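Local structure of OsmC-like protein (Jannaschia sp., 3CJE) at residues A[13-18]-A[36-41]; A[29-34]-A[45-50]; A[91-96]-A[119-124]; A[97-102]-A[112-117]. The protein probably detoxifies organic hydroperoxides, as characterised OsmC-type hydroperoxide resistance proteins do, and forms a dimer of two identical subunits. All blocks are in the same frame, centred on the assembly; numbering follows the deposited sequence.

Interaction 1 (A[13-18]-A[36-41])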
# COMPACT_ATOMS: atom_id res chain seq x y z
N ALA A 13 13.05 16.45 6.10
CA ALA A 13 11.85 16.82 5.35
C ALA A 13 10.96 15.61 5.33
O ALA A 13 11.39 14.55 4.87
CB ALA A 13 12.20 17.22 3.98
N GLU A 14 9.74 15.79 5.81
CA GLU A 14 8.81 14.69 6.02
C GLU A 14 7.58 14.75 5.13
O GLU A 14 7.04 15.83 4.82
CB GLU A 14 8.33 14.68 7.47
CG GLU A 14 9.40 14.32 8.47
CD GLU A 14 8.89 14.22 9.90
OE1 GLU A 14 7.76 14.71 10.20
OE2 GLU A 14 9.64 13.63 10.69
N VAL A 15 7.07 13.56 4.83
CA VAL A 15 5.75 13.37 4.28
C VAL A 15 5.01 12.55 5.34
O VAL A 15 5.53 11.54 5.81
CB VAL A 15 5.75 12.66 2.88
CG1 VAL A 15 4.29 12.29 2.48
CG2 VAL A 15 6.45 13.53 1.81
N VAL A 16 3.82 13.02 5.76
CA VAL A 16 3.08 12.41 6.88
C VAL A 16 1.66 12.21 6.42
O VAL A 16 1.02 13.15 5.98
CB VAL A 16 3.08 13.27 8.17
CG1 VAL A 16 2.28 12.61 9.26
CG2 VAL A 16 4.54 13.56 8.63
N PHE A 17 1.19 10.97 6.51
CA PHE A 17 -0.21 10.65 6.30
C PHE A 17 -0.79 10.00 7.54
O PHE A 17 -0.10 9.27 8.27
CB PHE A 17 -0.40 9.67 5.13
CG PHE A 17 -0.41 10.32 3.77
CD1 PHE A 17 0.74 10.80 3.20
CD2 PHE A 17 -1.60 10.48 3.06
CE1 PHE A 17 0.72 11.40 1.92
CE2 PHE A 17 -1.60 11.07 1.77
CZ PHE A 17 -0.46 11.52 1.23
N THR A 18 -2.06 10.28 7.76
CA THR A 18 -2.84 9.57 8.75
C THR A 18 -4.09 8.95 8.15
O THR A 18 -4.56 9.36 7.09
CB THR A 18 -3.25 10.50 9.88
OG1 THR A 18 -4.11 11.56 9.41
CG2 THR A 18 -2.01 11.10 10.58
N VAL A 36 -0.91 15.18 6.07
CA VAL A 36 -0.66 16.16 7.10
C VAL A 36 0.54 17.03 6.73
O VAL A 36 0.51 18.26 6.90
CB VAL A 36 -0.44 15.48 8.48
CG1 VAL A 36 -0.18 16.54 9.53
CG2 VAL A 36 -1.70 14.65 8.85
N LYS A 37 1.60 16.40 6.23
CA LYS A 37 2.74 17.10 5.66
C LYS A 37 3.04 16.48 4.31
O LYS A 37 2.93 15.26 4.16
CB LYS A 37 3.98 16.96 6.55
CG LYS A 37 3.82 17.44 7.96
CD LYS A 37 5.17 17.22 8.68
CE LYS A 37 5.16 17.52 10.18
NZ LYS A 37 6.59 17.62 10.68
N PRO A 38 3.50 17.28 3.32
CA PRO A 38 3.86 18.72 3.42
C PRO A 38 2.72 19.74 3.54
O PRO A 38 2.95 20.88 3.96
CB PRO A 38 4.59 18.97 2.11
CG PRO A 38 4.95 17.72 1.56
CD PRO A 38 3.93 16.73 2.03
N PHE A 39 1.51 19.34 3.16
CA PHE A 39 0.34 20.20 3.38
C PHE A 39 -0.84 19.32 3.73
O PHE A 39 -0.76 18.10 3.65
CB PHE A 39 0.05 21.13 2.18
CG PHE A 39 -0.38 20.43 0.94
CD1 PHE A 39 0.55 19.99 -0.01
CD2 PHE A 39 -1.71 20.22 0.66
CE1 PHE A 39 0.17 19.39 -1.18
CE2 PHE A 39 -2.11 19.57 -0.50
CZ PHE A 39 -1.16 19.15 -1.42
N GLU A 40 -1.95 19.94 4.12
CA GLU A 40 -3.11 19.18 4.61
C GLU A 40 -4.17 18.94 3.52
O GLU A 40 -4.72 19.90 2.98
CB GLU A 40 -3.76 19.96 5.77
CG GLU A 40 -2.84 20.17 6.97
CD GLU A 40 -3.47 20.95 8.14
OE1 GLU A 40 -4.42 21.75 7.94
OE2 GLU A 40 -3.00 20.76 9.28
N GLU A 41 -4.48 17.68 3.22
CA GLU A 41 -5.59 17.35 2.35
C GLU A 41 -6.28 16.15 2.96
O GLU A 41 -5.67 15.39 3.68
CB GLU A 41 -5.11 17.06 0.93
CG GLU A 41 -6.26 17.15 -0.08
CD GLU A 41 -5.82 17.10 -1.52
OE1 GLU A 41 -4.60 17.12 -1.80
OE2 GLU A 41 -6.73 17.06 -2.39
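Val16 and Lys37 face each other as an antiparallel hydrogen-bonded pair, and Val36 shares the place opposite Val16, which makes a classic beta bulge. The backbone evidence is threefold. Val16 N donates to Lys37 O at 2.9 Å, nearly straight at 169°; Val36 N donates to Val16 O at 2.8 Å; and Lys37 N reaches the same Val16 O over 3.3 Å in a weak bond. Charge adds a second tie. The extended Lys37 chain brings NZ within 3.2 Å of Glu14 OE1, a salt bridge that meets the carboxylate from above its plane, while Glu14 OE2 is paired with Lys114. Apolar contacts complete the set. The Lys37 stem runs alongside Val16, CD lying 3.7 Å from Val16 CG2, the branch beside the backbone N. On the other branch, Val16 CG1 packs 4.0 Å from Val36 CB. Val15 CG2 touches Pro38 CD at 4.1 Å, just past the cis peptide bond where the strand gives way to the turn. Strand 13-24 is the middle strand of the sheet: strand 28-37 flanks it here, strand 93-105 borders its other edge, and helix 62-81 packs on Val15 and Phe17 through Leu63.

Interaction 2 (A[29-34]-A[45-50])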
# COMPACT_ATOMS: atom_id res chain seq x y z
N ASN A 29 -15.04 -0.87 5.69
CA ASN A 29 -14.26 0.02 6.51
C ASN A 29 -14.23 1.39 5.86
O ASN A 29 -13.85 1.50 4.70
CB ASN A 29 -12.85 -0.53 6.65
CG ASN A 29 -12.81 -1.84 7.36
OD1 ASN A 29 -13.48 -2.02 8.37
ND2 ASN A 29 -12.08 -2.79 6.78
N GLU A 30 -14.62 2.42 6.61
CA GLU A 30 -14.62 3.77 6.07
C GLU A 30 -13.38 4.50 6.57
O GLU A 30 -13.22 4.69 7.78
CB GLU A 30 -15.91 4.47 6.47
CG GLU A 30 -17.10 3.88 5.72
CD GLU A 30 -18.46 4.52 6.05
OE1 GLU A 30 -18.55 5.28 7.04
OE2 GLU A 30 -19.44 4.24 5.31
N LEU A 31 -12.51 4.87 5.62
CA LEU A 31 -11.16 5.27 5.85
C LEU A 31 -11.01 6.76 5.56
O LEU A 31 -11.00 7.15 4.42
CB LEU A 31 -10.23 4.45 4.96
CG LEU A 31 -10.39 2.94 5.14
CD1 LEU A 31 -9.85 2.11 4.02
CD2 LEU A 31 -9.84 2.54 6.54
N ASP A 32 -10.87 7.56 6.62
CA ASP A 32 -10.67 8.99 6.53
C ASP A 32 -9.17 9.25 6.51
O ASP A 32 -8.50 9.26 7.54
CB ASP A 32 -11.30 9.67 7.75
CG ASP A 32 -11.08 11.17 7.81
OD1 ASP A 32 -10.60 11.83 6.80
OD2 ASP A 32 -11.37 11.70 8.93
N VAL A 33 -8.63 9.44 5.30
CA VAL A 33 -7.19 9.65 5.10
C VAL A 33 -6.88 11.12 5.03
O VAL A 33 -7.65 11.92 4.46
CB VAL A 33 -6.70 8.95 3.80
CG1 VAL A 33 -5.21 9.20 3.55
CG2 VAL A 33 -7.01 7.46 3.83
N ALA A 34 -5.79 11.52 5.68
CA ALA A 34 -5.30 12.87 5.53
C ALA A 34 -3.81 12.89 5.20
O ALA A 34 -3.04 12.16 5.83
CB ALA A 34 -5.50 13.66 6.82
N LEU A 45 -12.02 7.37 1.76
CA LEU A 45 -11.87 6.12 1.05
C LEU A 45 -12.55 4.99 1.83
O LEU A 45 -13.08 5.21 2.93
CB LEU A 45 -10.39 5.82 0.80
CG LEU A 45 -9.60 6.93 0.11
CD1 LEU A 45 -8.07 6.52 0.04
CD2 LEU A 45 -10.18 7.25 -1.24
N ALA A 46 -12.55 3.80 1.24
CA ALA A 46 -13.23 2.68 1.87
C ALA A 46 -12.70 1.39 1.30
O ALA A 46 -12.18 1.36 0.18
CB ALA A 46 -14.74 2.80 1.68
N THR A 47 -12.82 0.35 2.08
CA THR A 47 -12.58 -1.03 1.60
C THR A 47 -13.77 -1.89 2.01
O THR A 47 -14.53 -1.55 2.92
CB THR A 47 -11.28 -1.66 2.16
OG1 THR A 47 -11.36 -1.77 3.61
CG2 THR A 47 -10.03 -0.84 1.80
N ASP A 48 -13.92 -3.02 1.33
CA ASP A 48 -14.99 -3.96 1.66
C ASP A 48 -14.59 -5.34 1.15
O ASP A 48 -13.67 -5.45 0.35
CB ASP A 48 -16.29 -3.50 1.04
CG ASP A 48 -17.54 -3.96 1.82
OD1 ASP A 48 -17.45 -4.86 2.69
OD2 ASP A 48 -18.57 -3.34 1.52
N GLU A 49 -15.30 -6.33 1.66
CA GLU A 49 -15.21 -7.73 1.25
C GLU A 49 -16.64 -8.32 1.15
O GLU A 49 -17.50 -8.03 2.00
CB GLU A 49 -14.44 -8.53 2.30
CG GLU A 49 -13.33 -9.38 1.71
CD GLU A 49 -12.07 -9.31 2.54
OE1 GLU A 49 -12.08 -9.96 3.60
OE2 GLU A 49 -11.11 -8.59 2.14
N GLY A 50 -16.83 -9.16 0.14
CA GLY A 50 -18.16 -9.71 -0.27
C GLY A 50 -18.29 -9.63 -1.81
O GLY A 50 -17.39 -9.11 -2.50
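Leu31 and Leu45 pair across two antiparallel strands, with both backbone bonds made: Leu31 N to Leu45 O at 2.8 Å and Leu45 N to Leu31 O at 2.9 Å. Asn29 and Thr47 form the next hydrogen-bonded pair. The Leu31 side chain shows how the face shared with Asn29, Leu45 and Thr47 is built. Its CB lies 3.6 Å from Leu45 O and 4.4 Å from Leu45 CB. CG, anti to the carbonyl carbon (chi1 -56°), stays 4.2 Å from the same oxygen. CD1 then reaches along the neighbouring strand to Thr47 CG2 at 3.7 Å, the two side chains crossing at about a right angle. Thr47 CG2, anti to the carbonyl carbon, is the branch that meets Leu31; OG1 lies between the backbone N and the carbonyl carbon. The amide oxygen of Asn29, OD1, is hydrogen-bonded to Arg79 NH1. Farther along, Val33 CG2 packs 4.0 Å from Leu45 CD1. Glu30 and Ala46 occupy the reverse face as a non-hydrogen-bonded pair, and Ala46 of this face also packs on Ala59 of the second subunit. The segment axes run at 149°, antiparallel with the usual twist. Alternating hydrogen-bonded and non-hydrogen-bonded pairs joined through a short connection mark a beta hairpin, here the one that makes strand 41-47 the outermost strand of the sheet within this chain.

Interaction 3 (A[91-96]-A[119-124])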
# COMPACT_ATOMS: atom_id res chain seq x y z
N ASP A 91 -17.90 -1.16 17.21
CA ASP A 91 -17.52 0.17 16.72
C ASP A 91 -15.99 0.30 16.60
O ASP A 91 -15.36 1.27 17.08
CB ASP A 91 -18.07 1.23 17.67
CG ASP A 91 -19.60 1.32 17.62
OD1 ASP A 91 -20.19 0.94 16.59
OD2 ASP A 91 -20.19 1.75 18.62
N LEU A 92 -15.40 -0.71 15.98
CA LEU A 92 -13.96 -0.73 15.78
C LEU A 92 -13.47 0.57 15.15
O LEU A 92 -14.04 1.05 14.15
CB LEU A 92 -13.60 -1.90 14.88
CG LEU A 92 -12.14 -2.04 14.49
CD1 LEU A 92 -11.16 -2.30 15.71
CD2 LEU A 92 -12.02 -3.14 13.38
N ASP A 93 -12.41 1.12 15.73
CA ASP A 93 -11.72 2.28 15.17
C ASP A 93 -10.22 2.00 15.20
O ASP A 93 -9.68 1.55 16.22
CB ASP A 93 -11.99 3.53 15.97
CG ASP A 93 -11.50 4.78 15.27
OD1 ASP A 93 -10.26 4.97 15.15
OD2 ASP A 93 -12.37 5.57 14.83
N VAL A 94 -9.57 2.25 14.07
CA VAL A 94 -8.13 2.08 13.93
C VAL A 94 -7.54 3.35 13.38
O VAL A 94 -8.01 3.84 12.35
CB VAL A 94 -7.76 0.88 13.03
CG1 VAL A 94 -6.22 0.81 12.76
CG2 VAL A 94 -8.30 -0.42 13.68
N GLU A 95 -6.52 3.86 14.05
CA GLU A 95 -5.85 5.11 13.66
C GLU A 95 -4.43 4.74 13.24
O GLU A 95 -3.72 4.07 13.98
CB GLU A 95 -5.80 6.09 14.84
CG GLU A 95 -7.19 6.46 15.44
CD GLU A 95 -7.18 7.34 16.75
OE1 GLU A 95 -6.78 6.88 17.86
OE2 GLU A 95 -7.64 8.51 16.65
N CYS A 96 -4.01 5.17 12.07
CA CYS A 96 -2.69 4.83 11.53
C CYS A 96 -1.98 6.12 11.11
O CYS A 96 -2.60 7.01 10.48
CB CYS A 96 -2.85 3.91 10.33
SG CYS A 96 -1.32 3.52 9.48
N ASP A 119 -2.88 2.51 16.17
CA ASP A 119 -3.60 2.53 17.47
C ASP A 119 -4.98 1.94 17.25
O ASP A 119 -5.72 2.36 16.36
CB ASP A 119 -3.74 3.94 17.97
CG ASP A 119 -2.41 4.53 18.46
OD1 ASP A 119 -1.43 3.80 18.67
OD2 ASP A 119 -2.40 5.75 18.72
N ILE A 120 -5.35 1.00 18.10
CA ILE A 120 -6.53 0.21 17.89
C ILE A 120 -7.50 0.41 19.06
O ILE A 120 -7.10 0.31 20.23
CB ILE A 120 -6.12 -1.25 17.77
CG1 ILE A 120 -5.26 -1.49 16.50
CG2 ILE A 120 -7.38 -2.14 17.76
CD1 ILE A 120 -4.42 -2.72 16.50
N ILE A 121 -8.76 0.68 18.74
CA ILE A 121 -9.84 0.85 19.72
C ILE A 121 -10.93 -0.18 19.46
O ILE A 121 -11.63 -0.15 18.42
CB ILE A 121 -10.46 2.27 19.67
CG1 ILE A 121 -9.35 3.31 19.81
CG2 ILE A 121 -11.54 2.38 20.76
CD1 ILE A 121 -9.85 4.77 19.60
N LEU A 122 -11.03 -1.13 20.39
CA LEU A 122 -11.95 -2.26 20.23
C LEU A 122 -13.31 -2.14 20.90
O LEU A 122 -14.25 -2.91 20.53
CB LEU A 122 -11.29 -3.57 20.72
CG LEU A 122 -9.98 -4.01 20.10
CD1 LEU A 122 -9.44 -5.33 20.71
CD2 LEU A 122 -10.13 -4.17 18.52
N HIS A 123 -13.42 -1.29 21.92
CA HIS A 123 -14.64 -1.20 22.74
C HIS A 123 -15.09 -2.59 23.17
O HIS A 123 -16.26 -2.95 23.04
CB HIS A 123 -15.78 -0.48 22.02
CG HIS A 123 -15.42 0.87 21.51
ND1 HIS A 123 -15.27 1.15 20.17
CD2 HIS A 123 -15.17 2.03 22.17
CE1 HIS A 123 -14.96 2.42 20.02
NE2 HIS A 123 -14.89 2.98 21.21
N SER A 124 -14.16 -3.38 23.69
CA SER A 124 -14.40 -4.78 23.98
C SER A 124 -14.67 -5.00 25.46
O SER A 124 -14.01 -4.39 26.29
CB SER A 124 -13.14 -5.57 23.60
OG SER A 124 -13.16 -6.91 24.09
O HOH W 1 -4.38 7.59 18.48
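Leu92 CD1 fills the space beside Leu122 CD2, 3.5 Å away, where the two side chains run side by side and point the same way, and lies 3.5 Å from Ile121 O. Its CG is anti to the backbone N (chi1 176°), an orientation that carries the branch back over the partner strand although the CB bond itself points away. Ile120 CG2 bounds the same hollow at 4.3 Å from Leu92 CD1, and Val94 packs against Ile120 farther along this face. The face of Asp93, Glu95, Asp119 and Ile121 carries the larger part of the buried surface. Ile121 CB rests against Asp93 CB, while its CD1 crosses the Glu95 side chain obliquely, 4.1 Å from Glu95 OE1. Beyond it, a water spans the gap between two like charges, donating to Glu95 OE1 and to Asp119 OD2 (2.7 Å). Asp119 is also salt-bridged to Arg157 of the second subunit, which would offset some of their repulsion. At the end of the pairing the His123 ring turns its edge to Asp91 O and one face to Ile121 CG2; its ND1 is hydrogen-bonded to Thr90 O. Four backbone bonds hold the register, the straightest being Glu95 N to Asp119 O (174°). Helix 62-81 packs on Leu92 and Val94, helix 128-141 on Ile120 and Leu122, and strand 13-24 borders strand 93-105, while a strand of the second subunit runs parallel to Asp119 and Ile120.

Interaction 4 (A[97-102]-A[112-117])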
# COMPACT_ATOMS: atom_id res chain seq x y z
N ARG A 97 -0.70 6.23 11.46
CA ARG A 97 0.13 7.36 11.08
C ARG A 97 1.41 6.82 10.48
O ARG A 97 2.08 5.95 11.08
CB ARG A 97 0.46 8.25 12.28
CG ARG A 97 1.31 9.44 11.91
CD ARG A 97 1.42 10.35 13.13
NE ARG A 97 2.21 11.53 12.89
CZ ARG A 97 3.50 11.64 13.17
NH1 ARG A 97 4.19 10.62 13.71
NH2 ARG A 97 4.11 12.78 12.91
N VAL A 98 1.73 7.27 9.28
CA VAL A 98 2.94 6.86 8.60
C VAL A 98 3.75 8.12 8.23
O VAL A 98 3.20 9.08 7.71
CB VAL A 98 2.67 5.99 7.36
CG1 VAL A 98 4.00 5.48 6.74
CG2 VAL A 98 1.75 4.79 7.72
N VAL A 99 5.05 8.08 8.49
CA VAL A 99 5.98 9.16 8.24
C VAL A 99 7.08 8.62 7.33
O VAL A 99 7.69 7.59 7.61
CB VAL A 99 6.61 9.75 9.51
CG1 VAL A 99 7.52 10.94 9.15
CG2 VAL A 99 5.50 10.13 10.50
N TRP A 100 7.35 9.37 6.25
CA TRP A 100 8.48 9.15 5.39
C TRP A 100 9.33 10.41 5.36
O TRP A 100 8.89 11.47 5.73
CB TRP A 100 8.04 8.90 3.94
CG TRP A 100 7.21 7.68 3.66
CD1 TRP A 100 7.67 6.44 3.28
CD2 TRP A 100 5.79 7.57 3.71
NE1 TRP A 100 6.62 5.58 3.09
CE2 TRP A 100 5.45 6.22 3.37
CE3 TRP A 100 4.75 8.46 4.04
CZ2 TRP A 100 4.13 5.79 3.26
CZ3 TRP A 100 3.45 8.01 4.00
CH2 TRP A 100 3.13 6.68 3.60
N ASP A 101 10.54 10.28 4.83
CA ASP A 101 11.33 11.47 4.59
C ASP A 101 12.02 11.41 3.26
O ASP A 101 12.18 10.34 2.65
CB ASP A 101 12.31 11.70 5.71
CG ASP A 101 13.15 10.47 6.02
OD1 ASP A 101 13.49 9.75 5.08
OD2 ASP A 101 13.47 10.24 7.20
N TRP A 102 12.39 12.59 2.79
CA TRP A 102 13.11 12.71 1.53
C TRP A 102 14.38 13.53 1.70
O TRP A 102 14.50 14.34 2.65
CB TRP A 102 12.21 13.27 0.41
CG TRP A 102 12.14 14.82 0.30
CD1 TRP A 102 13.02 15.66 -0.36
CD2 TRP A 102 11.12 15.66 0.84
NE1 TRP A 102 12.60 16.96 -0.24
CE2 TRP A 102 11.44 16.98 0.50
CE3 TRP A 102 9.98 15.41 1.61
CZ2 TRP A 102 10.65 18.06 0.91
CZ3 TRP A 102 9.18 16.47 2.00
CH2 TRP A 102 9.52 17.78 1.64
N GLY A 112 12.68 7.50 2.02
CA GLY A 112 12.64 6.30 2.83
C GLY A 112 11.61 6.42 3.92
O GLY A 112 11.15 7.54 4.22
N PRO A 113 11.25 5.28 4.53
CA PRO A 113 10.31 5.26 5.62
C PRO A 113 10.95 5.75 6.90
O PRO A 113 12.14 5.49 7.12
CB PRO A 113 9.94 3.78 5.70
CG PRO A 113 11.16 3.12 5.30
CD PRO A 113 11.74 3.92 4.22
N LYS A 114 10.18 6.41 7.75
CA LYS A 114 10.63 6.84 9.07
C LYS A 114 9.89 6.16 10.22
O LYS A 114 10.53 5.69 11.18
CB LYS A 114 10.52 8.35 9.19
CG LYS A 114 11.14 8.97 10.45
CD LYS A 114 10.95 10.49 10.34
CE LYS A 114 11.74 11.29 11.34
NZ LYS A 114 12.06 12.63 10.70
N SER A 115 8.56 6.09 10.14
CA SER A 115 7.79 5.50 11.25
C SER A 115 6.42 5.02 10.83
O SER A 115 5.81 5.59 9.93
CB SER A 115 7.66 6.46 12.43
OG SER A 115 6.89 7.56 12.15
N PHE A 116 5.97 3.98 11.51
CA PHE A 116 4.64 3.43 11.36
C PHE A 116 4.00 3.23 12.74
O PHE A 116 4.60 2.60 13.59
CB PHE A 116 4.69 2.04 10.73
CG PHE A 116 4.96 2.04 9.25
CD1 PHE A 116 6.25 2.15 8.75
CD2 PHE A 116 3.88 1.90 8.36
CE1 PHE A 116 6.48 2.14 7.37
CE2 PHE A 116 4.13 1.86 7.00
CZ PHE A 116 5.40 2.02 6.52
N GLU A 117 2.77 3.73 12.92
CA GLU A 117 2.06 3.63 14.20
C GLU A 117 0.64 3.24 13.91
O GLU A 117 0.00 3.85 13.01
CB GLU A 117 2.13 4.97 14.95
CG GLU A 117 3.55 5.39 15.32
CD GLU A 117 3.70 6.85 15.83
OE1 GLU A 117 3.18 7.83 15.19
OE2 GLU A 117 4.44 7.01 16.84
O HOH W 2 4.24 7.14 12.56
O HOH W 3 14.26 7.03 5.94
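Val99 O is gripped by two backbone donors, Lys114 N at 2.8 Å and Ser115 N at 3.1 Å, both arriving from the same face of its carbonyl plane. Two residues thus answer one, and the register shifts by one between Val99 and Trp100: a classic beta bulge. On the side beyond it, Asp101 and Gly112 pair through Asp101 N to Gly112 O at 2.9 Å and the reciprocal bond. A second gripped group lies at the other end. The extended Arg97 chain runs beside Glu117, and NH1 reaches OE1 at 3.3 Å in the guanidinium plane, a weak bond within a salt bridge whose flat groups are turned 47° apart. A water donates to Glu117 OE1 and to Arg97 O and accepts from Ser115 OG at 2.7 Å, which ties three groups together. Glu117 OE2 is taken by Arg155 of the second subunit. Val98 and Phe116 make the apolar core of the reverse face: Val98 CG1, anti to the backbone N (chi1 -175°), sits over one face of the Phe116 ring, 3.8 Å from its centroid, a CH-pi contact only 20° off the ring normal. The same methyl also lies over one face of the Trp100 ring, toward its rim; Trp100 NE1 is hydrogen-bonded to Thr147 OG1 of the second subunit. Lys114 lies alongside Val99, CD to CG1 at 3.7 Å, on its way to Glu14. A bulged antiparallel beta hairpin carries all this, and a strand of the second subunit pairs in parallel with Phe116 and Glu117, so the sheet runs on across the interface, in keeping with the intertwined dimers of the OsmC family.

In the fold
All four contacts belong to one antiparallel sheet, in which strand 13-24 stands between the hairpin of interaction 2 and that of interactions 3 and 4. Interactions 1 and 2 share strand 28-37 and meet where Thr18 O lies 2.9 Å from Ala34 N. Interactions 1 and 4, with centres about 10 Å apart, are joined by the Glu14 OE2 to Lys114 NZ salt bridge of 2.6 Å and by Val15 O, 2.9 Å from Trp100 N. Interaction 4 is nested within the loop closed by interaction 3; their centres are about 21 Å apart. All four reach the second subunit, interaction 1 through Val15 alone. At interaction 3 a glycerol, probably from the crystallisation liquor, lies about 4 Å from the Leu92 side chain.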